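Local coordinates for hemolysin activator protein CdiB (Acinetobacter baumannii ACICU, PDB 6WIL) that probably exports its partner toxin across the outer membrane, as the barrel transporter of a contact-dependent growth inhibition two-partner secretion system, at residues Val57-Gln68 with Leu128-Ile139; Thr231-Ile242 with Leu252-Phe263. One frame throughout, in Å; residues are numbered along the deposited sequence.

After helix 8-27, which reaches the inner face of the barrel, the chain enters the first POTRA domain. Interaction 1 closes a loop of 59 residues there: Val57-Gln68 leads into helices 70-74, 77-85 and 97-113 and strand 120-123, and the chain returns at Leu128-Ile139 to pair alongside its start. A second POTRA region follows before the barrel strands begin at 217-228. Interaction 2 then closes a hairpin with nine residues between its segments, joining the second and third barrel strands. The two loops stand in series, neither nested nor crossing. The centres of the two contacts lie about 66 Å apart, on opposite sides of the chain's centre: one contact belongs to the POTRA region, the other to the barrel wall.

Interaction 1 (Val57-Gln68 with Leu128-Ile139)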
loop_
_atom_site.group_PDB
_atom_site.type_symbol
_atom_site.label_atom_id
_atom_site.label_comp_id
_atom_site.label_asym_id
_atom_site.label_seq_id
_atom_site.Cartn_x
_atom_site.Cartn_y
_atom_site.Cartn_z
ATOM N N VAL A 57 38.596 2.173 -31.198
ATOM C CA VAL A 57 38.341 1.126 -30.219
ATOM C C VAL A 57 37.829 -0.109 -30.948
ATOM O O VAL A 57 36.935 -0.026 -31.797
ATOM C CB VAL A 57 37.365 1.610 -29.129
ATOM C CG1 VAL A 57 37.822 2.948 -28.576
ATOM C CG2 VAL A 57 35.934 1.710 -29.639
ATOM N N LYS A 58 38.441 -1.252 -30.667
ATOM C CA LYS A 58 37.989 -2.505 -31.240
ATOM C C LYS A 58 37.474 -3.482 -30.197
ATOM O O LYS A 58 36.891 -4.506 -30.571
ATOM C CB LYS A 58 39.115 -3.167 -32.053
ATOM C CG LYS A 58 40.262 -3.725 -31.237
ATOM C CD LYS A 58 41.441 -4.045 -32.146
ATOM C CE LYS A 58 42.583 -4.716 -31.397
ATOM N NZ LYS A 58 42.327 -6.158 -31.118
ATOM N N GLU A 59 37.665 -3.196 -28.910
ATOM C CA GLU A 59 37.161 -4.037 -27.832
ATOM C C GLU A 59 36.765 -3.148 -26.665
ATOM O O GLU A 59 37.558 -2.306 -26.232
ATOM C CB GLU A 59 38.210 -5.061 -27.372
ATOM C CG GLU A 59 38.888 -5.839 -28.490
ATOM C CD GLU A 59 39.656 -7.046 -27.995
ATOM O OE1 GLU A 59 39.723 -7.251 -26.763
ATOM O OE2 GLU A 59 40.187 -7.796 -28.842
ATOM N N ILE A 60 35.546 -3.331 -26.163
ATOM C CA ILE A 60 35.104 -2.712 -24.919
ATOM C C ILE A 60 34.907 -3.829 -23.908
ATOM O O ILE A 60 34.103 -4.743 -24.132
ATOM C CB ILE A 60 33.817 -1.897 -25.101
ATOM C CG1 ILE A 60 33.948 -0.965 -26.305
ATOM C CG2 ILE A 60 33.524 -1.098 -23.834
ATOM C CD1 ILE A 60 32.620 -0.455 -26.829
ATOM N N SER A 61 35.643 -3.768 -22.803
ATOM C CA SER A 61 35.644 -4.853 -21.836
ATOM C C SER A 61 35.589 -4.287 -20.427
ATOM O O SER A 61 35.958 -3.136 -20.178
ATOM C CB SER A 61 36.884 -5.743 -21.991
ATOM O OG SER A 61 37.193 -5.965 -23.356
ATOM N N LEU A 62 35.108 -5.115 -19.505
ATOM C CA LEU A 62 35.213 -4.854 -18.079
ATOM C C LEU A 62 36.353 -5.701 -17.529
ATOM O O LEU A 62 36.374 -6.922 -17.727
ATOM C CB LEU A 62 33.905 -5.169 -17.354
ATOM C CG LEU A 62 33.841 -4.715 -15.893
ATOM C CD1 LEU A 62 33.917 -3.195 -15.800
ATOM C CD2 LEU A 62 32.587 -5.240 -15.203
ATOM N N ILE A 63 37.298 -5.054 -16.860
ATOM C CA ILE A 63 38.565 -5.665 -16.473
ATOM C C ILE A 63 38.664 -5.631 -14.959
ATOM O O ILE A 63 38.470 -4.570 -14.358
ATOM C CB ILE A 63 39.775 -4.953 -17.107
ATOM C CG1 ILE A 63 39.726 -5.089 -18.628
ATOM C CG2 ILE A 63 41.077 -5.516 -16.565
ATOM C CD1 ILE A 63 39.719 -6.520 -19.106
ATOM N N PRO A 64 38.966 -6.751 -14.301
ATOM C CA PRO A 64 39.046 -6.751 -12.837
ATOM C C PRO A 64 40.164 -5.855 -12.330
ATOM O O PRO A 64 41.230 -5.745 -12.941
ATOM C CB PRO A 64 39.315 -8.222 -12.497
ATOM C CG PRO A 64 38.863 -8.990 -13.696
ATOM C CD PRO A 64 39.124 -8.099 -14.870
ATOM N N LEU A 65 39.902 -5.196 -11.205
ATOM C CA LEU A 65 40.967 -4.566 -10.444
ATOM C C LEU A 65 41.668 -5.626 -9.595
ATOM O O LEU A 65 41.333 -6.814 -9.635
ATOM C CB LEU A 65 40.417 -3.436 -9.577
ATOM C CG LEU A 65 39.973 -2.161 -10.294
ATOM C CD1 LEU A 65 39.700 -1.046 -9.294
ATOM C CD2 LEU A 65 41.018 -1.730 -11.306
ATOM N N ILE A 66 42.654 -5.194 -8.811
ATOM C CA ILE A 66 43.377 -6.118 -7.947
ATOM C C ILE A 66 42.438 -6.666 -6.883
ATOM O O ILE A 66 41.751 -5.907 -6.190
ATOM C CB ILE A 66 44.583 -5.419 -7.310
ATOM C CG1 ILE A 66 45.564 -4.999 -8.402
ATOM C CG2 ILE A 66 45.240 -6.325 -6.270
ATOM C CD1 ILE A 66 46.714 -4.186 -7.886
ATOM N N GLY A 67 42.402 -7.990 -6.757
ATOM C CA GLY A 67 41.591 -8.618 -5.736
ATOM C C GLY A 67 40.123 -8.738 -6.062
ATOM O O GLY A 67 39.314 -8.958 -5.154
ATOM N N GLN A 68 39.746 -8.601 -7.328
ATOM C CA GLN A 68 38.357 -8.712 -7.750
ATOM C C GLN A 68 38.159 -10.048 -8.453
ATOM O O GLN A 68 38.835 -10.334 -9.445
ATOM C CB GLN A 68 37.970 -7.561 -8.679
ATOM C CG GLN A 68 37.934 -6.196 -8.015
ATOM C CD GLN A 68 37.243 -5.155 -8.876
ATOM O OE1 GLN A 68 36.997 -5.381 -10.061
ATOM N NE2 GLN A 68 36.917 -4.014 -8.280
ATOM N N LEU A 128 44.486 1.224 -24.424
ATOM C CA LEU A 128 44.060 1.980 -25.594
ATOM C C LEU A 128 45.160 2.067 -26.645
ATOM O O LEU A 128 44.868 2.370 -27.808
ATOM C CB LEU A 128 43.605 3.380 -25.180
ATOM C CG LEU A 128 42.158 3.466 -24.685
ATOM C CD1 LEU A 128 41.803 4.891 -24.292
ATOM C CD2 LEU A 128 41.197 2.943 -25.748
ATOM N N ASN A 129 46.413 1.797 -26.267
ATOM C CA ASN A 129 47.479 1.673 -27.253
ATOM C C ASN A 129 47.201 0.573 -28.266
ATOM O O ASN A 129 47.741 0.619 -29.377
ATOM C CB ASN A 129 48.815 1.406 -26.562
ATOM C CG ASN A 129 49.398 2.648 -25.930
ATOM O OD1 ASN A 129 49.878 3.544 -26.625
ATOM N ND2 ASN A 129 49.365 2.711 -24.604
ATOM N N HIS A 130 46.376 -0.412 -27.912
ATOM C CA HIS A 130 46.021 -1.496 -28.817
ATOM C C HIS A 130 44.549 -1.450 -29.218
ATOM O O HIS A 130 43.987 -2.473 -29.620
ATOM C CB HIS A 130 46.363 -2.845 -28.182
ATOM C CG HIS A 130 47.686 -2.866 -27.480
ATOM N ND1 HIS A 130 48.852 -3.272 -28.094
ATOM C CD2 HIS A 130 48.028 -2.533 -26.212
ATOM C CE1 HIS A 130 49.853 -3.187 -27.236
ATOM N NE2 HIS A 130 49.380 -2.740 -26.088
ATOM N N GLY A 131 43.914 -0.284 -29.112
ATOM C CA GLY A 131 42.512 -0.150 -29.453
ATOM C C GLY A 131 41.539 -0.801 -28.490
ATOM O O GLY A 131 40.368 -0.974 -28.836
ATOM N N ASN A 132 41.981 -1.164 -27.288
ATOM C CA ASN A 132 41.126 -1.831 -26.310
ATOM C C ASN A 132 40.657 -0.818 -25.271
ATOM O O ASN A 132 41.456 -0.323 -24.471
ATOM C CB ASN A 132 41.865 -2.988 -25.642
ATOM C CG ASN A 132 42.120 -4.138 -26.592
ATOM O OD1 ASN A 132 41.725 -4.094 -27.757
ATOM N ND2 ASN A 132 42.798 -5.170 -26.104
ATOM N N LEU A 133 39.360 -0.518 -25.277
ATOM C CA LEU A 133 38.768 0.287 -24.215
ATOM C C LEU A 133 38.451 -0.633 -23.045
ATOM O O LEU A 133 37.527 -1.448 -23.118
ATOM C CB LEU A 133 37.514 1.003 -24.703
ATOM C CG LEU A 133 36.847 1.840 -23.609
ATOM C CD1 LEU A 133 37.811 2.892 -23.093
ATOM C CD2 LEU A 133 35.566 2.479 -24.111
ATOM N N ASN A 134 39.223 -0.515 -21.971
ATOM C CA ASN A 134 39.089 -1.389 -20.813
ATOM C C ASN A 134 38.558 -0.576 -19.641
ATOM O O ASN A 134 39.249 0.310 -19.124
ATOM C CB ASN A 134 40.421 -2.054 -20.480
ATOM C CG ASN A 134 40.763 -3.173 -21.443
ATOM O OD1 ASN A 134 39.893 -3.677 -22.153
ATOM N ND2 ASN A 134 42.024 -3.576 -21.463
ATOM N N LEU A 135 37.333 -0.877 -19.230
ATOM C CA LEU A 135 36.698 -0.214 -18.105
ATOM C C LEU A 135 36.876 -1.040 -16.841
ATOM O O LEU A 135 37.006 -2.267 -16.888
ATOM C CB LEU A 135 35.210 0.009 -18.365
ATOM C CG LEU A 135 34.868 1.062 -19.415
ATOM C CD1 LEU A 135 33.364 1.237 -19.491
ATOM C CD2 LEU A 135 35.552 2.377 -19.086
ATOM N N SER A 136 36.890 -0.353 -15.707
ATOM C CA SER A 136 36.955 -1.024 -14.420
ATOM C C SER A 136 35.974 -0.375 -13.465
ATOM O O SER A 136 35.542 0.761 -13.663
ATOM C CB SER A 136 38.357 -0.983 -13.814
ATOM O OG SER A 136 39.134 -2.044 -14.318
ATOM N N ILE A 137 35.643 -1.097 -12.402
ATOM C CA ILE A 137 34.658 -0.628 -11.438
ATOM C C ILE A 137 35.293 -0.577 -10.055
ATOM O O ILE A 137 35.794 -1.588 -9.544
ATOM C CB ILE A 137 33.388 -1.494 -11.439
ATOM C CG1 ILE A 137 32.392 -0.953 -10.409
ATOM C CG2 ILE A 137 33.708 -2.955 -11.160
ATOM C CD1 ILE A 137 30.987 -1.437 -10.586
ATOM N N GLN A 138 35.272 0.604 -9.452
ATOM C CA GLN A 138 35.618 0.749 -8.042
ATOM C C GLN A 138 34.390 0.383 -7.225
ATOM O O GLN A 138 33.514 1.209 -6.968
ATOM C CB GLN A 138 36.087 2.164 -7.743
ATOM C CG GLN A 138 37.575 2.345 -7.898
ATOM C CD GLN A 138 37.957 3.794 -8.098
ATOM O OE1 GLN A 138 37.105 4.682 -8.059
ATOM N NE2 GLN A 138 39.242 4.042 -8.327
ATOM N N ILE A 139 34.330 -0.880 -6.811
ATOM C CA ILE A 139 33.173 -1.400 -6.092
ATOM C C ILE A 139 33.162 -0.801 -4.687
ATOM O O ILE A 139 34.032 -1.102 -3.865
ATOM C CB ILE A 139 33.185 -2.930 -6.048
ATOM C CG1 ILE A 139 33.256 -3.490 -7.472
ATOM C CG2 ILE A 139 31.960 -3.445 -5.315
ATOM C CD1 ILE A 139 32.884 -4.954 -7.576
HETATM O O HOH W 1 37.084 -2.573 -5.559
#
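Ile60 and Leu133 lie side by side on the packed face of a parallel strand pair, the first and last strands of the β-α-α-β-β POTRA fold. Ile60 CG2 comes within 4.1 Å of Leu133 CD2; Ile60 also packs on Ile80 and Ile83 of helix 77-85, while Leu133 meets Leu100 of helix 97-113. Further along, Leu62 swings CG away from its own N (chi1 -171°) and, with chi2 at 64°, brings CD1 to 3.4 Å from Leu135 O; Ile80 touches both leucines. Backbone hydrogen bonds tie the strands from Lys58 N to Gly131 O through Ile63 N to Leu135 O.

The other face is more polar and opens to solvent at the Lys58-Glu59 end. Glu59 and Asn132 point the same way, and Lys58 NZ makes a long salt bridge, 3.5 Å, to Glu59 OE2 at the surface. The Ile63 side chain runs across that of Asn134, with CG1 3.6 Å from Asn134 CB.

Beyond the strand pairing, side chains grip the backbone. Ser136 OG donates to Ile63 O at 2.6 Å. The Gln68 amide is held at both ends: NE2 gives an in-plane N-H to Ile137 O at 3.0 Å, and OE1 accepts Leu65 N, 3.1 Å away, from above the amide plane.

Interaction 2 (Thr231-Ile242 with Leu252-Phe263); sequences TGTYMGNIGIGI and LSLNVSHSLDDF
Thr233 and Asp261 face each other as a non-hydrogen-bonded pair near one end of this antiparallel hairpin, and the aspartate is worth following outward. Its CB rests 3.9 Å from Thr233 CG2. With CG opposite the backbone N about the CA-CB bond (chi1 -167°), the carboxylate reaches across to the threonine hydroxyl, 3.5 Å from CG to Thr233 OG1. At the tip, OD1 takes two hydrogen bonds: Thr233 OG1 donates from 3.0 Å, and Phe263 N donates from the opposite face of the carboxylate, also 3.0 Å from Asp261 OD1. The second bond closes an Asx turn where the strand ends, and the two together would tend to fix the rotation of the group. OD2 stays farther off, 4.1 Å from Thr233 OG1. At the same end, Thr231 OG1 sits over one face of the Phe263 ring, although Phe263 is poorly ordered, so its bond and its ring are less certain.

On the same side of the sheet come Met235, modelled as selenomethionine, whose CG packs 3.8 Å from Ser259 CB, and then Asn237 and Asn255, with side chains crossing at about a right angle. The contact between these two amides is modelled too short to be trusted in detail. Arg17 of helix 8-27 reaches Asn237, Asn255 and Ser257, so this polar side looks into the barrel.

The other side is mainly apolar: Ile242 CD1 meets Leu252 CD2 at 3.6 Å, Ile240 packs on Leu254, and Tyr234, Ile238 and Val256 continue the surface. Paired backbone hydrogen bonds run from Tyr234-Leu260 to Ile242-Leu252. A polar inner side and an apolar outer one on a long, regular hairpin are the mark of a transmembrane β-barrel, here the 16-stranded barrel of an Omp85-type TpsB transporter.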
loop_
_atom_site.group_PDB
_atom_site.type_symbol
_atom_site.label_atom_id
_atom_site.label_comp_id
_atom_site.label_asym_id
_atom_site.label_seq_id
_atom_site.Cartn_x
_atom_site.Cartn_y
_atom_site.Cartn_z
ATOM N N THR A 231 -33.609 7.582 10.554
ATOM C CA THR A 231 -32.908 6.531 11.280
ATOM C C THR A 231 -31.409 6.675 11.051
ATOM O O THR A 231 -30.961 7.449 10.200
ATOM C CB THR A 231 -33.381 5.137 10.842
ATOM O OG1 THR A 231 -33.190 4.990 9.428
ATOM C CG2 THR A 231 -34.855 4.939 11.172
ATOM N N GLY A 232 -30.628 5.914 11.812
ATOM C CA GLY A 232 -29.184 6.015 11.691
ATOM C C GLY A 232 -28.472 4.920 12.452
ATOM O O GLY A 232 -29.083 4.123 13.169
ATOM N N THR A 233 -27.149 4.901 12.285
ATOM C CA THR A 233 -26.269 3.931 12.922
ATOM C C THR A 233 -25.269 4.661 13.808
ATOM O O THR A 233 -24.772 5.732 13.447
ATOM C CB THR A 233 -25.521 3.090 11.879
ATOM O OG1 THR A 233 -26.435 2.654 10.864
ATOM C CG2 THR A 233 -24.880 1.872 12.531
ATOM N N TYR A 234 -24.964 4.071 14.963
ATOM C CA TYR A 234 -24.073 4.671 15.949
ATOM C C TYR A 234 -22.955 3.687 16.264
ATOM O O TYR A 234 -23.216 2.578 16.746
ATOM C CB TYR A 234 -24.843 5.060 17.215
ATOM C CG TYR A 234 -26.054 5.928 16.937
ATOM C CD1 TYR A 234 -27.253 5.366 16.509
ATOM C CD2 TYR A 234 -25.999 7.310 17.092
ATOM C CE1 TYR A 234 -28.360 6.148 16.243
ATOM C CE2 TYR A 234 -27.109 8.101 16.833
ATOM C CZ TYR A 234 -28.284 7.514 16.408
ATOM O OH TYR A 234 -29.390 8.287 16.145
HETATM N N MSE A 235 -21.719 4.093 15.991
HETATM C CA MSE A 235 -20.564 3.213 16.134
HETATM C C MSE A 235 -19.580 3.693 17.190
HETATM O O MSE A 235 -19.403 4.890 17.390
HETATM C CB MSE A 235 -19.832 3.081 14.799
HETATM C CG MSE A 235 -20.164 1.828 14.012
HETATM SE SE MSE A 235 -19.280 1.833 12.270
HETATM C CE MSE A 235 -17.495 2.350 12.858
ATOM N N GLY A 236 -18.937 2.740 17.854
ATOM C CA GLY A 236 -17.861 3.040 18.775
ATOM C C GLY A 236 -16.670 2.138 18.531
ATOM O O GLY A 236 -16.817 0.915 18.455
ATOM N N ASN A 237 -15.486 2.726 18.401
ATOM C CA ASN A 237 -14.279 1.974 18.099
ATOM C C ASN A 237 -13.210 2.263 19.140
ATOM O O ASN A 237 -12.996 3.416 19.522
ATOM C CB ASN A 237 -13.741 2.319 16.701
ATOM C CG ASN A 237 -14.036 1.239 15.680
ATOM O OD1 ASN A 237 -13.241 0.319 15.486
ATOM N ND2 ASN A 237 -15.182 1.345 15.018
ATOM N N ILE A 238 -12.543 1.207 19.591
ATOM C CA ILE A 238 -11.358 1.310 20.433
ATOM C C ILE A 238 -10.217 0.668 19.660
ATOM O O ILE A 238 -10.217 -0.551 19.442
ATOM C CB ILE A 238 -11.550 0.634 21.797
ATOM C CG1 ILE A 238 -12.746 1.240 22.533
ATOM C CG2 ILE A 238 -10.281 0.761 22.633
ATOM C CD1 ILE A 238 -13.193 0.440 23.743
ATOM N N GLY A 239 -9.256 1.479 19.234
ATOM C CA GLY A 239 -8.081 0.999 18.518
ATOM C C GLY A 239 -6.852 1.095 19.395
ATOM O O GLY A 239 -6.625 2.114 20.057
ATOM N N ILE A 240 -6.057 0.026 19.412
ATOM C CA ILE A 240 -4.798 -0.002 20.146
ATOM C C ILE A 240 -3.687 -0.371 19.177
ATOM O O ILE A 240 -3.751 -1.415 18.519
ATOM C CB ILE A 240 -4.825 -0.986 21.324
ATOM C CG1 ILE A 240 -6.008 -0.684 22.240
ATOM C CG2 ILE A 240 -3.511 -0.906 22.095
ATOM C CD1 ILE A 240 -5.978 -1.449 23.545
ATOM N N GLY A 241 -2.672 0.483 19.090
ATOM C CA GLY A 241 -1.486 0.172 18.324
ATOM C C GLY A 241 -0.287 -0.003 19.232
ATOM O O GLY A 241 0.062 0.906 19.991
ATOM N N ILE A 242 0.339 -1.174 19.178
ATOM C CA ILE A 242 1.548 -1.466 19.935
ATOM C C ILE A 242 2.716 -1.513 18.962
ATOM O O ILE A 242 2.682 -2.257 17.975
ATOM C CB ILE A 242 1.418 -2.784 20.714
ATOM C CG1 ILE A 242 0.258 -2.683 21.705
ATOM C CG2 ILE A 242 2.718 -3.099 21.437
ATOM C CD1 ILE A 242 -0.397 -4.002 22.005
ATOM N N LEU A 252 1.738 -4.474 16.202
ATOM C CA LEU A 252 0.552 -5.199 16.633
ATOM C C LEU A 252 -0.599 -4.214 16.768
ATOM O O LEU A 252 -0.475 -3.199 17.461
ATOM C CB LEU A 252 0.804 -5.920 17.958
ATOM C CG LEU A 252 -0.388 -6.634 18.602
ATOM C CD1 LEU A 252 -0.813 -7.839 17.782
ATOM C CD2 LEU A 252 -0.054 -7.043 20.031
ATOM N N SER A 253 -1.706 -4.507 16.097
ATOM C CA SER A 253 -2.871 -3.635 16.094
ATOM C C SER A 253 -4.079 -4.396 16.622
ATOM O O SER A 253 -4.274 -5.573 16.302
ATOM C CB SER A 253 -3.148 -3.101 14.687
ATOM O OG SER A 253 -1.981 -2.512 14.133
ATOM N N LEU A 254 -4.881 -3.719 17.440
ATOM C CA LEU A 254 -6.088 -4.290 18.016
ATOM C C LEU A 254 -7.236 -3.313 17.830
ATOM O O LEU A 254 -7.066 -2.103 18.012
ATOM C CB LEU A 254 -5.908 -4.597 19.504
ATOM C CG LEU A 254 -4.625 -5.313 19.926
ATOM C CD1 LEU A 254 -4.477 -5.286 21.439
ATOM C CD2 LEU A 254 -4.620 -6.739 19.413
ATOM N N ASN A 255 -8.403 -3.835 17.465
ATOM C CA ASN A 255 -9.581 -2.999 17.280
ATOM C C ASN A 255 -10.810 -3.724 17.806
ATOM O O ASN A 255 -11.011 -4.906 17.512
ATOM C CB ASN A 255 -9.768 -2.632 15.804
ATOM C CG ASN A 255 -10.657 -1.420 15.617
ATOM O OD1 ASN A 255 -10.179 -0.283 15.597
ATOM N ND2 ASN A 255 -11.961 -1.653 15.485
ATOM N N VAL A 256 -11.622 -3.017 18.591
ATOM C CA VAL A 256 -12.899 -3.525 19.079
ATOM C C VAL A 256 -13.978 -2.528 18.691
ATOM O O VAL A 256 -13.871 -1.337 19.001
ATOM C CB VAL A 256 -12.895 -3.751 20.603
ATOM C CG1 VAL A 256 -14.237 -4.308 21.054
ATOM C CG2 VAL A 256 -11.772 -4.693 20.995
ATOM N N SER A 257 -15.014 -3.012 18.014
ATOM C CA SER A 257 -16.062 -2.159 17.477
ATOM C C SER A 257 -17.414 -2.574 18.041
ATOM O O SER A 257 -17.690 -3.765 18.206
ATOM C CB SER A 257 -16.086 -2.231 15.945
ATOM O OG SER A 257 -16.619 -1.043 15.383
ATOM N N HIS A 258 -18.248 -1.581 18.346
ATOM C CA HIS A 258 -19.636 -1.791 18.742
ATOM C C HIS A 258 -20.516 -0.917 17.863
ATOM O O HIS A 258 -20.218 0.265 17.667
ATOM C CB HIS A 258 -19.874 -1.446 20.217
ATOM C CG HIS A 258 -19.098 -2.296 21.175
ATOM N ND1 HIS A 258 -19.361 -3.635 21.363
ATOM C CD2 HIS A 258 -18.080 -1.991 22.014
ATOM C CE1 HIS A 258 -18.532 -4.121 22.269
ATOM N NE2 HIS A 258 -17.744 -3.144 22.680
ATOM N N SER A 259 -21.593 -1.493 17.338
ATOM C CA SER A 259 -22.456 -0.780 16.411
ATOM C C SER A 259 -23.914 -1.014 16.776
ATOM O O SER A 259 -24.287 -2.107 17.210
ATOM C CB SER A 259 -22.199 -1.220 14.961
ATOM O OG SER A 259 -23.080 -0.568 14.062
ATOM N N LEU A 260 -24.728 0.025 16.596
ATOM C CA LEU A 260 -26.172 -0.035 16.815
ATOM C C LEU A 260 -26.831 0.476 15.536
ATOM O O LEU A 260 -26.938 1.688 15.329
ATOM C CB LEU A 260 -26.581 0.790 18.035
ATOM C CG LEU A 260 -27.995 0.633 18.607
ATOM C CD1 LEU A 260 -29.011 1.480 17.851
ATOM C CD2 LEU A 260 -28.412 -0.832 18.611
ATOM N N ASP A 261 -27.264 -0.447 14.679
ATOM C CA ASP A 261 -27.826 -0.114 13.374
ATOM C C ASP A 261 -29.348 -0.110 13.480
ATOM O O ASP A 261 -29.970 -1.168 13.625
ATOM C CB ASP A 261 -27.346 -1.104 12.314
ATOM C CG ASP A 261 -27.645 -0.643 10.896
ATOM O OD1 ASP A 261 -28.336 0.382 10.730
ATOM O OD2 ASP A 261 -27.176 -1.305 9.945
ATOM N N ASP A 262 -29.948 1.082 13.407
ATOM C CA ASP A 262 -31.401 1.201 13.413
ATOM C C ASP A 262 -32.022 0.864 12.066
ATOM O O ASP A 262 -33.225 0.585 12.006
ATOM C CB ASP A 262 -31.822 2.615 13.827
ATOM C CG ASP A 262 -31.638 2.870 15.311
ATOM O OD1 ASP A 262 -31.618 1.891 16.085
ATOM O OD2 ASP A 262 -31.527 4.051 15.704
ATOM N N PHE A 263 -31.234 0.889 10.987
ATOM C CA PHE A 263 -31.757 0.512 9.678
ATOM C C PHE A 263 -32.208 -0.943 9.661
ATOM O O PHE A 263 -33.295 -1.259 9.160
ATOM C CB PHE A 263 -30.704 0.762 8.599
ATOM C CG PHE A 263 -30.518 2.216 8.256
ATOM C CD1 PHE A 263 -31.304 2.815 7.287
ATOM C CD2 PHE A 263 -29.573 2.985 8.910
ATOM C CE1 PHE A 263 -31.137 4.144 6.958
ATOM C CE2 PHE A 263 -29.409 4.321 8.593
ATOM C CZ PHE A 263 -30.194 4.898 7.616
#